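Local coordinates for plantazolicin methyltransferase BamL (Bacillus amyloliquefaciens subsp. plantarum, PDB 5DLY), which probably transfers methyl groups from S-adenosylmethionine to the amino-terminal nitrogen of desmethylplantazolicin, a late step in making the antibiotic plantazolicin, at residues 46-51 / 155-160; 62-67 / 144-149; 109-112 / 118-121. All coordinates share one frame; numbering follows the deposited sequence.

Interaction 1 of 3, residues 46-51 / 155-160; sequences ETFLSF and CIYIVD. With 5D7 (prop-2-en-1-yl 2-[(1S)-1-amino-4-carbamimidamidobutyl]-1,3-thiazole-4-carboxylate), chain B.
Tyr-157 lies against Thr-47 and Phe-48 of helix segment 46-51. Phe-48 meets it through CB, which comes 3.9 Å from Tyr-157 CD2. The same Tyr-157 CD2 also sits at the edge of the Phe-48 ring, near its plane. Thr-47 adds its methyl group: Thr-47 CG2 is 3.9 Å from Tyr-157 OH, and the two side chains cross at about a right angle. A third touch is made by sulfur. Cys-155 SG stands 4.1 Å from Phe-51 CD1, an oblique sulfur-aromatic contact.

Polar groups join the two segments through water. One water bonds to Tyr-157 OH at 2.7 Å and donates to Thr-47 OG1. That oxygen is also bonded to Ile-43 O, one turn back in the helix, so the water bridge starts from an anchored group. Phe-48 CG sits between the backbone N and the carbonyl carbon (chi1 74°), and the end of the ring leads away from the strand. There it meets Phe-128 edge-to-face. Val-159 CG2 rests over one face of the Tyr-157 ring, offset toward the rim.

At the far end of the strand, Asp-160 grips the guanidinium group of the bound 5D7. 5D7 NE donates to Asp-160 OD1 and 5D7 NH2 to Asp-160 OD2, each at 2.9 Å. Gly-134 N also bonds to OD2.

Segment 46-51, on helix 23-56, runs nearly antiparallel to segment 155-160, on strand 154-160, at 153°. The strand lies between 124-130 and 258-265 in the Rossmann-like methyltransferase sheet. Trp-261 of strand 258-265 stacks with both Tyr-157 and Phe-51.

Interaction 2 of 3, residues 62-67 / 144-149; sequences SVLDIG and NTLIHL. With SAH (S-adenosyl-L-homocysteine), chain C.
Leu-146 of the helix meets Ile-66 and Leu-64, two residues on one side of strand 62-66. It has the largest area buried here. With Ile-66 it meets tip to tip: Leu-146 CD2 is 3.8 Å from Ile-66 CD1. The other methyl, Leu-146 CD1, lies 4.1 Å from Ile-66 CG1. Leu-146 CD2 also reaches Leu-64 CD2, at 4.2 Å. One methyl of Leu-146 therefore serves both strand residues.

Ile-66 turns CG1 away from its carbonyl carbon (chi1 -55°) and bends again at chi2 (-62°), which brings CD1 to the leucine. Its side chain also touches Ala-113 and Phe-136, two residues that line the SAH pocket. Leu-64 has a second partner, with its CD2 4.3 Å from Leu-149 CD1. It touches Gln-124 and Thr-87 on the two neighbouring strands as well.

Strand 62-66 is the first along the chain in the Rossmann-like methyltransferase sheet, and its end opens into the glycine-containing loop that receives the cofactor product. Gly-67 O accepts a bond from the amino N of SAH at 2.7 Å. The backbone of Gly-67 has a positive phi, 70°, a shape that suits glycine.

The contact between the two segments is wholly apolar. Its four touching residues are buried, and they meet through methyl and methylene groups. Van der Waals packing and the exclusion of water therefore probably hold it. The polar chemistry falls at the strand end, where a backbone carbonyl probably helps to fix the ligand's amino group.

Interaction 3 of 3, residues 109-112 / 118-121; sequences ICSN and QYVS. With SAH (S-adenosyl-L-homocysteine), chain C.
The Tyr-119 ring has a carbon group on each face. Ile-109 CG2 lies over the centre of one face, 3.6 Å from the ring centroid and 13° off the normal, a clear CH-pi contact. On the opposite face Gln-118 CB, from the preceding residue, is offset toward the rim. Ser-111 OG approaches the ring obliquely, 4.0 Å from Tyr-119 CE2.

The setting is a Rossmann-like methyltransferase fold. Ile-109 belongs to strand 107-110, an outermost strand of the sheet. Tyr-119 lies in the loop that leads on to strand 124-130. Only a few residues separate the two segments, so the loop folds back on the strand that it has just left.

Ile-109 holds the tyrosine with more than one branch. Its CG2, anti to the backbone N, reaches the ring face. The other branch ends in CD1, which is 3.5 Å from Tyr-119 CB. Together the branches follow the tyrosine from CB out over the ring. Ile-109 also touches Thr-87 and Ile-89 of strand 85-90.

The hydroxyls of Ser-111 and Tyr-119 are joined through one water, 2.7 Å from Ser-111 OG and also from Tyr-119 OH. Ser-111 OG is bonded to Asn-115 ND2 too, a tie within the same loop.

Beyond this surface contact lies the adenine end of SAH. Asn-112 ND2 is hydrogen-bonded to Glu-114 OE2. The amide oxygen, Asn-112 OD1, accepts the hydrogen bond from SAH N6 at 3.0 Å, with a nearly straight N-H...O angle of 164°.

In the fold
After two shorter helices the chain enters helix 23-56, whose segment 46-51 meets strand 154-160 about a hundred residues later. Interaction 1 closes that long loop. Strand 62-66 follows the helix and is packed later against helix 139-148, so interaction 2 lies within interaction 1. The short loop from 109-112 to 118-121, closed by interaction 3, falls within the span of interaction 2. None of the three cross, and all reach the same sheet. Interactions 1 and 2 touch where Ile-156 meets Leu-146 and Ile-147. Interactions 2 and 3 touch at Leu-149 and Val-120, and both contact SAH. Interactions 1 and 3 stay about 12 Å apart at their nearest atoms.

Interaction 1 of 3, residues 46-51 / 155-160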
loop_
_atom_site.group_PDB
_atom_site.type_symbol
_atom_site.label_atom_id
_atom_site.label_comp_id
_atom_site.label_asym_id
_atom_site.label_seq_id
_atom_site.Cartn_x
_atom_site.Cartn_y
_atom_site.Cartn_z
ATOM N N GLU A 46 -8.808 6.069 3.745
ATOM C CA GLU A 46 -10.026 6.073 4.551
ATOM C C GLU A 46 -10.474 4.663 4.927
ATOM O O GLU A 46 -11.145 4.470 5.949
ATOM C CB GLU A 46 -11.158 6.855 3.869
ATOM C CG GLU A 46 -10.883 8.350 3.688
ATOM C CD GLU A 46 -10.639 9.114 4.990
ATOM O OE1 GLU A 46 -11.000 8.625 6.076
ATOM O OE2 GLU A 46 -10.073 10.226 4.927
ATOM N N THR A 47 -10.078 3.674 4.123
ATOM C CA THR A 47 -10.380 2.283 4.427
ATOM C C THR A 47 -9.620 1.889 5.684
ATOM O O THR A 47 -10.222 1.346 6.603
ATOM C CB THR A 47 -10.056 1.347 3.249
ATOM O OG1 THR A 47 -10.911 1.666 2.149
ATOM C CG2 THR A 47 -10.277 -0.124 3.616
ATOM N N PHE A 48 -8.322 2.196 5.763
ATOM C CA PHE A 48 -7.610 1.804 6.979
ATOM C C PHE A 48 -8.023 2.614 8.206
ATOM O O PHE A 48 -8.051 2.080 9.310
ATOM C CB PHE A 48 -6.081 1.632 6.806
ATOM C CG PHE A 48 -5.287 2.917 6.661
ATOM C CD1 PHE A 48 -5.185 3.839 7.705
ATOM C CD2 PHE A 48 -4.541 3.138 5.508
ATOM C CE1 PHE A 48 -4.397 4.983 7.566
ATOM C CE2 PHE A 48 -3.750 4.272 5.366
ATOM C CZ PHE A 48 -3.687 5.198 6.394
ATOM N N LEU A 49 -8.375 3.885 8.005
ATOM C CA LEU A 49 -8.880 4.703 9.114
ATOM C C LEU A 49 -10.221 4.204 9.625
ATOM O O LEU A 49 -10.451 4.156 10.841
ATOM C CB LEU A 49 -8.948 6.171 8.719
ATOM C CG LEU A 49 -7.590 6.822 8.471
ATOM C CD1 LEU A 49 -7.792 8.219 7.919
ATOM C CD2 LEU A 49 -6.737 6.850 9.732
ATOM N N SER A 50 -11.104 3.818 8.708
ATOM C CA SER A 50 -12.398 3.286 9.112
ATOM C C SER A 50 -12.227 1.956 9.833
ATOM O O SER A 50 -12.884 1.714 10.844
ATOM C CB SER A 50 -13.326 3.131 7.913
ATOM O OG SER A 50 -14.551 2.539 8.321
ATOM N N PHE A 51 -11.333 1.110 9.320
ATOM C CA PHE A 51 -11.043 -0.173 9.945
ATOM C C PHE A 51 -10.548 0.025 11.371
ATOM O O PHE A 51 -11.040 -0.628 12.297
ATOM C CB PHE A 51 -10.010 -0.974 9.135
ATOM C CG PHE A 51 -9.651 -2.296 9.756
ATOM C CD1 PHE A 51 -8.597 -2.393 10.677
ATOM C CD2 PHE A 51 -10.357 -3.454 9.427
ATOM C CE1 PHE A 51 -8.266 -3.616 11.255
ATOM C CE2 PHE A 51 -10.026 -4.681 10.005
ATOM C CZ PHE A 51 -8.983 -4.757 10.919
ATOM N N CYS A 155 -2.582 -2.523 12.550
ATOM C CA CYS A 155 -2.647 -3.292 11.319
ATOM C C CYS A 155 -1.634 -2.809 10.297
ATOM O O CYS A 155 -1.281 -1.627 10.271
ATOM C CB CYS A 155 -4.056 -3.262 10.710
ATOM S SG CYS A 155 -4.613 -1.601 10.297
ATOM N N ILE A 156 -1.165 -3.751 9.483
ATOM C CA ILE A 156 -0.520 -3.446 8.200
ATOM C C ILE A 156 -1.607 -3.577 7.146
ATOM O O ILE A 156 -2.285 -4.605 7.099
ATOM C CB ILE A 156 0.620 -4.431 7.852
ATOM C CG1 ILE A 156 1.615 -4.542 9.010
ATOM C CG2 ILE A 156 1.343 -3.978 6.578
ATOM C CD1 ILE A 156 2.747 -5.525 8.793
ATOM N N TYR A 157 -1.766 -2.563 6.298
ATOM C CA TYR A 157 -2.687 -2.637 5.163
ATOM C C TYR A 157 -1.891 -2.526 3.867
ATOM O O TYR A 157 -1.165 -1.555 3.662
ATOM C CB TYR A 157 -3.773 -1.553 5.257
ATOM C CG TYR A 157 -4.815 -1.582 4.150
ATOM C CD1 TYR A 157 -5.343 -2.791 3.695
ATOM C CD2 TYR A 157 -5.290 -0.394 3.572
ATOM C CE1 TYR A 157 -6.310 -2.821 2.687
ATOM C CE2 TYR A 157 -6.258 -0.413 2.572
ATOM C CZ TYR A 157 -6.753 -1.637 2.125
ATOM O OH TYR A 157 -7.706 -1.679 1.127
ATOM N N ILE A 158 -2.036 -3.529 3.005
ATOM C CA ILE A 158 -1.263 -3.660 1.770
ATOM C C ILE A 158 -2.235 -3.669 0.604
ATOM O O ILE A 158 -3.194 -4.446 0.608
ATOM C CB ILE A 158 -0.470 -4.998 1.746
ATOM C CG1 ILE A 158 0.454 -5.123 2.967
ATOM C CG2 ILE A 158 0.338 -5.132 0.454
ATOM C CD1 ILE A 158 1.065 -6.502 3.157
ATOM N N VAL A 159 -2.014 -2.795 -0.378
ATOM C CA VAL A 159 -2.824 -2.767 -1.593
ATOM C C VAL A 159 -1.843 -2.857 -2.746
ATOM O O VAL A 159 -0.910 -2.090 -2.807
ATOM C CB VAL A 159 -3.660 -1.466 -1.705
ATOM C CG1 VAL A 159 -4.557 -1.495 -2.940
ATOM C CG2 VAL A 159 -4.505 -1.279 -0.456
ATOM N N ASP A 160 -2.039 -3.806 -3.652
ATOM C CA ASP A 160 -1.138 -3.934 -4.786
ATOM C C ASP A 160 -1.796 -4.551 -6.006
ATOM O O ASP A 160 -2.918 -5.063 -5.935
ATOM C CB ASP A 160 0.105 -4.750 -4.397
ATOM C CG ASP A 160 1.348 -4.384 -5.227
ATOM O OD1 ASP A 160 1.371 -3.300 -5.870
ATOM O OD2 ASP A 160 2.315 -5.181 -5.203
HETATM O O9 5D7 B . -2.442 0.869 -9.130
HETATM C C6 5D7 B . -2.012 0.782 -10.271
HETATM O O7 5D7 B . -2.900 0.558 -11.385
HETATM C C8 5D7 B . -4.294 0.300 -11.197
HETATM C C2 5D7 B . -0.568 0.933 -10.566
HETATM N N3 5D7 B . 0.323 1.356 -9.629
HETATM C C4 5D7 B . 1.592 1.451 -10.050
HETATM S S5 5D7 B . 1.661 1.005 -11.725
HETATM C C1 5D7 B . -0.030 0.681 -11.837
HETATM C CA 5D7 B . 2.814 1.875 -9.334
HETATM N N 5D7 B . 2.403 2.423 -8.047
HETATM C CB 5D7 B . 3.801 0.716 -9.142
HETATM C CG 5D7 B . 3.189 -0.625 -8.721
HETATM C CD 5D7 B . 4.203 -1.398 -7.893
HETATM N NE 5D7 B . 3.676 -2.727 -7.610
HETATM C CZ 5D7 B . 3.774 -3.834 -8.348
HETATM N NH2 5D7 B . 3.246 -4.906 -7.945
HETATM N NH1 5D7 B . 4.418 -3.827 -9.445
HETATM C C3 5D7 B . -4.913 0.041 -12.547
HETATM C C5 5D7 B . -6.149 0.417 -12.812
HETATM O O HOH W 1 -9.691 -0.075 0.275
#

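Interaction 2 of 3, residues 62-67 / 144-149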
loop_
_atom_site.group_PDB
_atom_site.type_symbol
_atom_site.label_atom_id
_atom_site.label_comp_id
_atom_site.label_asym_id
_atom_site.label_seq_id
_atom_site.Cartn_x
_atom_site.Cartn_y
_atom_site.Cartn_z
ATOM N N SER A 62 -0.352 6.853 15.248
ATOM C CA SER A 62 0.812 6.816 14.377
ATOM C C SER A 62 0.503 6.064 13.088
ATOM O O SER A 62 -0.202 5.049 13.113
ATOM C CB SER A 62 2.000 6.161 15.099
ATOM O OG SER A 62 1.665 4.871 15.608
ATOM N N VAL A 63 1.030 6.579 11.980
ATOM C CA VAL A 63 0.984 5.913 10.676
ATOM C C VAL A 63 2.390 5.922 10.092
ATOM O O VAL A 63 3.025 6.969 10.028
ATOM C CB VAL A 63 0.006 6.596 9.692
ATOM C CG1 VAL A 63 0.043 5.923 8.322
ATOM C CG2 VAL A 63 -1.415 6.554 10.236
ATOM N N LEU A 64 2.860 4.739 9.709
ATOM C CA LEU A 64 4.114 4.560 8.996
ATOM C C LEU A 64 3.802 4.187 7.546
ATOM O O LEU A 64 3.156 3.172 7.289
ATOM C CB LEU A 64 4.962 3.478 9.677
ATOM C CG LEU A 64 6.175 2.932 8.903
ATOM C CD1 LEU A 64 7.200 4.028 8.624
ATOM C CD2 LEU A 64 6.810 1.773 9.655
ATOM N N ASP A 65 4.267 5.013 6.614
ATOM C CA ASP A 65 3.981 4.827 5.195
ATOM C C ASP A 65 5.197 4.267 4.466
ATOM O O ASP A 65 6.253 4.919 4.377
ATOM C CB ASP A 65 3.539 6.166 4.580
ATOM C CG ASP A 65 2.960 6.014 3.191
ATOM O OD1 ASP A 65 2.429 4.930 2.887
ATOM O OD2 ASP A 65 3.026 6.978 2.405
ATOM N N ILE A 66 5.050 3.051 3.935
ATOM C CA ILE A 66 6.178 2.336 3.307
ATOM C C ILE A 66 6.188 2.592 1.799
ATOM O O ILE A 66 5.194 2.359 1.131
ATOM C CB ILE A 66 6.100 0.809 3.588
ATOM C CG1 ILE A 66 6.022 0.506 5.104
ATOM C CG2 ILE A 66 7.251 0.064 2.915
ATOM C CD1 ILE A 66 7.217 0.952 5.927
ATOM N N GLY A 67 7.310 3.072 1.265
ATOM C CA GLY A 67 7.356 3.466 -0.149
ATOM C C GLY A 67 6.523 4.713 -0.358
ATOM O O GLY A 67 5.645 4.743 -1.226
ATOM N N ASN A 144 8.137 -9.415 7.741
ATOM C CA ASN A 144 8.557 -9.931 9.061
ATOM C C ASN A 144 9.072 -8.795 9.949
ATOM O O ASN A 144 8.729 -8.696 11.122
ATOM C CB ASN A 144 9.659 -10.988 8.924
ATOM C CG ASN A 144 9.172 -12.308 8.332
ATOM O OD1 ASN A 144 9.963 -13.052 7.734
ATOM N ND2 ASN A 144 7.897 -12.612 8.498
ATOM N N THR A 145 9.896 -7.927 9.370
ATOM C CA THR A 145 10.409 -6.764 10.084
ATOM C C THR A 145 9.291 -5.816 10.533
ATOM O O THR A 145 9.270 -5.370 11.685
ATOM C CB THR A 145 11.437 -6.031 9.212
ATOM O OG1 THR A 145 12.585 -6.873 9.065
ATOM C CG2 THR A 145 11.857 -4.708 9.849
ATOM N N LEU A 146 8.360 -5.518 9.629
ATOM C CA LEU A 146 7.253 -4.630 9.963
ATOM C C LEU A 146 6.353 -5.171 11.072
ATOM O O LEU A 146 5.853 -4.416 11.900
ATOM C CB LEU A 146 6.451 -4.273 8.710
ATOM C CG LEU A 146 7.224 -3.442 7.672
ATOM C CD1 LEU A 146 6.430 -3.324 6.382
ATOM C CD2 LEU A 146 7.600 -2.056 8.190
ATOM N N ILE A 147 6.179 -6.487 11.113
ATOM C CA ILE A 147 5.406 -7.094 12.195
ATOM C C ILE A 147 6.020 -6.790 13.575
ATOM O O ILE A 147 5.283 -6.575 14.542
ATOM C CB ILE A 147 5.180 -8.593 11.933
ATOM C CG1 ILE A 147 4.206 -8.737 10.760
ATOM C CG2 ILE A 147 4.579 -9.284 13.148
ATOM C CD1 ILE A 147 4.031 -10.146 10.233
ATOM N N HIS A 148 7.352 -6.717 13.657
ATOM C CA HIS A 148 8.022 -6.332 14.920
ATOM C C HIS A 148 7.658 -4.937 15.408
ATOM O O HIS A 148 7.767 -4.653 16.607
ATOM C CB HIS A 148 9.547 -6.377 14.803
ATOM C CG HIS A 148 10.087 -7.674 14.299
ATOM N ND1 HIS A 148 9.662 -8.894 14.774
ATOM C CD2 HIS A 148 11.042 -7.939 13.378
ATOM C CE1 HIS A 148 10.320 -9.858 14.155
ATOM N NE2 HIS A 148 11.155 -9.306 13.295
ATOM N N LEU A 149 7.279 -4.067 14.470
ATOM C CA LEU A 149 6.953 -2.672 14.771
ATOM C C LEU A 149 5.472 -2.438 15.067
ATOM O O LEU A 149 5.086 -1.325 15.398
ATOM C CB LEU A 149 7.417 -1.750 13.631
ATOM C CG LEU A 149 8.913 -1.447 13.556
ATOM C CD1 LEU A 149 9.220 -0.660 12.291
ATOM C CD2 LEU A 149 9.366 -0.672 14.788
HETATM N N SAH C . 2.990 4.346 -1.812
HETATM C CA SAH C . 3.049 5.108 -3.102
HETATM C CB SAH C . 3.794 4.289 -4.152
HETATM C CG SAH C . 4.721 5.185 -4.977
HETATM S SD SAH C . 5.415 4.332 -6.368
HETATM C C SAH C . 1.657 5.397 -3.591
HETATM O O SAH C . 0.679 5.189 -2.882
HETATM O OXT SAH C . 1.453 5.840 -4.721
HETATM C "C5'" SAH C . 6.444 3.111 -5.605
HETATM C "C4'" SAH C . 7.435 3.695 -4.606
HETATM O "O4'" SAH C . 8.065 2.625 -3.886
HETATM C "C3'" SAH C . 8.567 4.469 -5.280
HETATM O "O3'" SAH C . 8.617 5.816 -4.770
HETATM C "C2'" SAH C . 9.823 3.669 -4.958
HETATM O "O2'" SAH C . 11.013 4.446 -4.791
HETATM C "C1'" SAH C . 9.418 2.995 -3.658
HETATM N N9 SAH C . 10.210 1.799 -3.292
HETATM C C8 SAH C . 10.521 0.755 -4.090
HETATM N N7 SAH C . 11.257 -0.158 -3.419
HETATM C C5 SAH C . 11.411 0.299 -2.165
HETATM C C6 SAH C . 12.088 -0.188 -0.956
HETATM N N6 SAH C . 12.725 -1.374 -0.991
HETATM N N1 SAH C . 12.020 0.582 0.162
HETATM C C2 SAH C . 11.373 1.766 0.164
HETATM N N3 SAH C . 10.723 2.279 -0.914
HETATM C C4 SAH C . 10.727 1.592 -2.086
#

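Interaction 3 of 3, residues 109-112 / 118-121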
loop_
_atom_site.group_PDB
_atom_site.type_symbol
_atom_site.label_atom_id
_atom_site.label_comp_id
_atom_site.label_asym_id
_atom_site.label_seq_id
_atom_site.Cartn_x
_atom_site.Cartn_y
_atom_site.Cartn_z
ATOM N N ILE A 109 12.421 9.342 5.577
ATOM C CA ILE A 109 13.663 8.575 5.600
ATOM C C ILE A 109 13.977 8.074 4.199
ATOM O O ILE A 109 13.091 7.522 3.522
ATOM C CB ILE A 109 13.519 7.353 6.542
ATOM C CG1 ILE A 109 13.094 7.776 7.952
ATOM C CG2 ILE A 109 14.807 6.534 6.588
ATOM C CD1 ILE A 109 12.083 6.825 8.561
ATOM N N CYS A 110 15.227 8.249 3.763
ATOM C CA CYS A 110 15.653 7.703 2.481
ATOM C C CYS A 110 16.499 6.453 2.664
ATOM O O CYS A 110 17.705 6.521 2.911
ATOM C CB CYS A 110 16.388 8.737 1.619
ATOM S SG CYS A 110 16.721 8.099 -0.040
ATOM N N SER A 111 15.847 5.300 2.541
ATOM C CA SER A 111 16.496 4.019 2.780
ATOM C C SER A 111 15.597 2.922 2.250
ATOM O O SER A 111 14.392 3.127 2.083
ATOM C CB SER A 111 16.739 3.819 4.286
ATOM O OG SER A 111 17.626 2.736 4.533
ATOM N N ASN A 112 16.188 1.756 1.983
ATOM C CA ASN A 112 15.422 0.541 1.748
ATOM C C ASN A 112 14.527 0.307 2.975
ATOM O O ASN A 112 14.989 0.418 4.121
ATOM C CB ASN A 112 16.424 -0.599 1.546
ATOM C CG ASN A 112 15.787 -1.956 1.293
ATOM O OD1 ASN A 112 14.564 -2.129 1.251
ATOM N ND2 ASN A 112 16.653 -2.954 1.149
ATOM N N GLN A 118 16.010 0.822 12.110
ATOM C CA GLN A 118 17.054 1.814 12.427
ATOM C C GLN A 118 16.497 3.225 12.613
ATOM O O GLN A 118 17.207 4.117 13.103
ATOM C CB GLN A 118 18.098 1.894 11.303
ATOM C CG GLN A 118 19.007 0.693 11.149
ATOM C CD GLN A 118 19.571 0.584 9.751
ATOM O OE1 GLN A 118 19.843 1.599 9.071
ATOM N NE2 GLN A 118 19.761 -0.640 9.305
ATOM N N TYR A 119 15.246 3.439 12.204
ATOM C CA TYR A 119 14.680 4.790 12.101
ATOM C C TYR A 119 13.407 4.964 12.917
ATOM O O TYR A 119 13.011 6.088 13.208
ATOM C CB TYR A 119 14.441 5.167 10.632
ATOM C CG TYR A 119 15.720 5.130 9.857
ATOM C CD1 TYR A 119 16.684 6.121 10.039
ATOM C CD2 TYR A 119 15.998 4.079 8.981
ATOM C CE1 TYR A 119 17.885 6.078 9.361
ATOM C CE2 TYR A 119 17.197 4.023 8.295
ATOM C CZ TYR A 119 18.135 5.025 8.492
ATOM O OH TYR A 119 19.337 4.980 7.833
ATOM N N VAL A 120 12.785 3.847 13.275
ATOM C CA VAL A 120 11.532 3.832 14.025
ATOM C C VAL A 120 11.647 2.791 15.130
ATOM O O VAL A 120 11.910 1.610 14.868
ATOM C CB VAL A 120 10.323 3.510 13.114
ATOM C CG1 VAL A 120 9.032 3.429 13.929
ATOM C CG2 VAL A 120 10.187 4.552 12.014
ATOM N N SER A 121 11.484 3.247 16.366
ATOM C CA SER A 121 11.534 2.365 17.526
ATOM C C SER A 121 10.177 2.253 18.219
ATOM O O SER A 121 9.811 1.180 18.700
ATOM C CB SER A 121 12.610 2.822 18.513
ATOM O OG SER A 121 12.551 4.216 18.718
HETATM N N SAH C . 2.990 4.346 -1.812
HETATM C CA SAH C . 3.049 5.108 -3.102
HETATM C CB SAH C . 3.794 4.289 -4.152
HETATM C CG SAH C . 4.721 5.185 -4.977
HETATM S SD SAH C . 5.415 4.332 -6.368
HETATM C C SAH C . 1.657 5.397 -3.591
HETATM O O SAH C . 0.679 5.189 -2.882
HETATM O OXT SAH C . 1.453 5.840 -4.721
HETATM C "C5'" SAH C . 6.444 3.111 -5.605
HETATM C "C4'" SAH C . 7.435 3.695 -4.606
HETATM O "O4'" SAH C . 8.065 2.625 -3.886
HETATM C "C3'" SAH C . 8.567 4.469 -5.280
HETATM O "O3'" SAH C . 8.617 5.816 -4.770
HETATM C "C2'" SAH C . 9.823 3.669 -4.958
HETATM O "O2'" SAH C . 11.013 4.446 -4.791
HETATM C "C1'" SAH C . 9.418 2.995 -3.658
HETATM N N9 SAH C . 10.210 1.799 -3.292
HETATM C C8 SAH C . 10.521 0.755 -4.090
HETATM N N7 SAH C . 11.257 -0.158 -3.419
HETATM C C5 SAH C . 11.411 0.299 -2.165
HETATM C C6 SAH C . 12.088 -0.188 -0.956
HETATM N N6 SAH C . 12.725 -1.374 -0.991
HETATM N N1 SAH C . 12.020 0.582 0.162
HETATM C C2 SAH C . 11.373 1.766 0.164
HETATM N N3 SAH C . 10.723 2.279 -0.914
HETATM C C4 SAH C . 10.727 1.592 -2.086
HETATM O O HOH W 2 19.943 3.836 5.497
#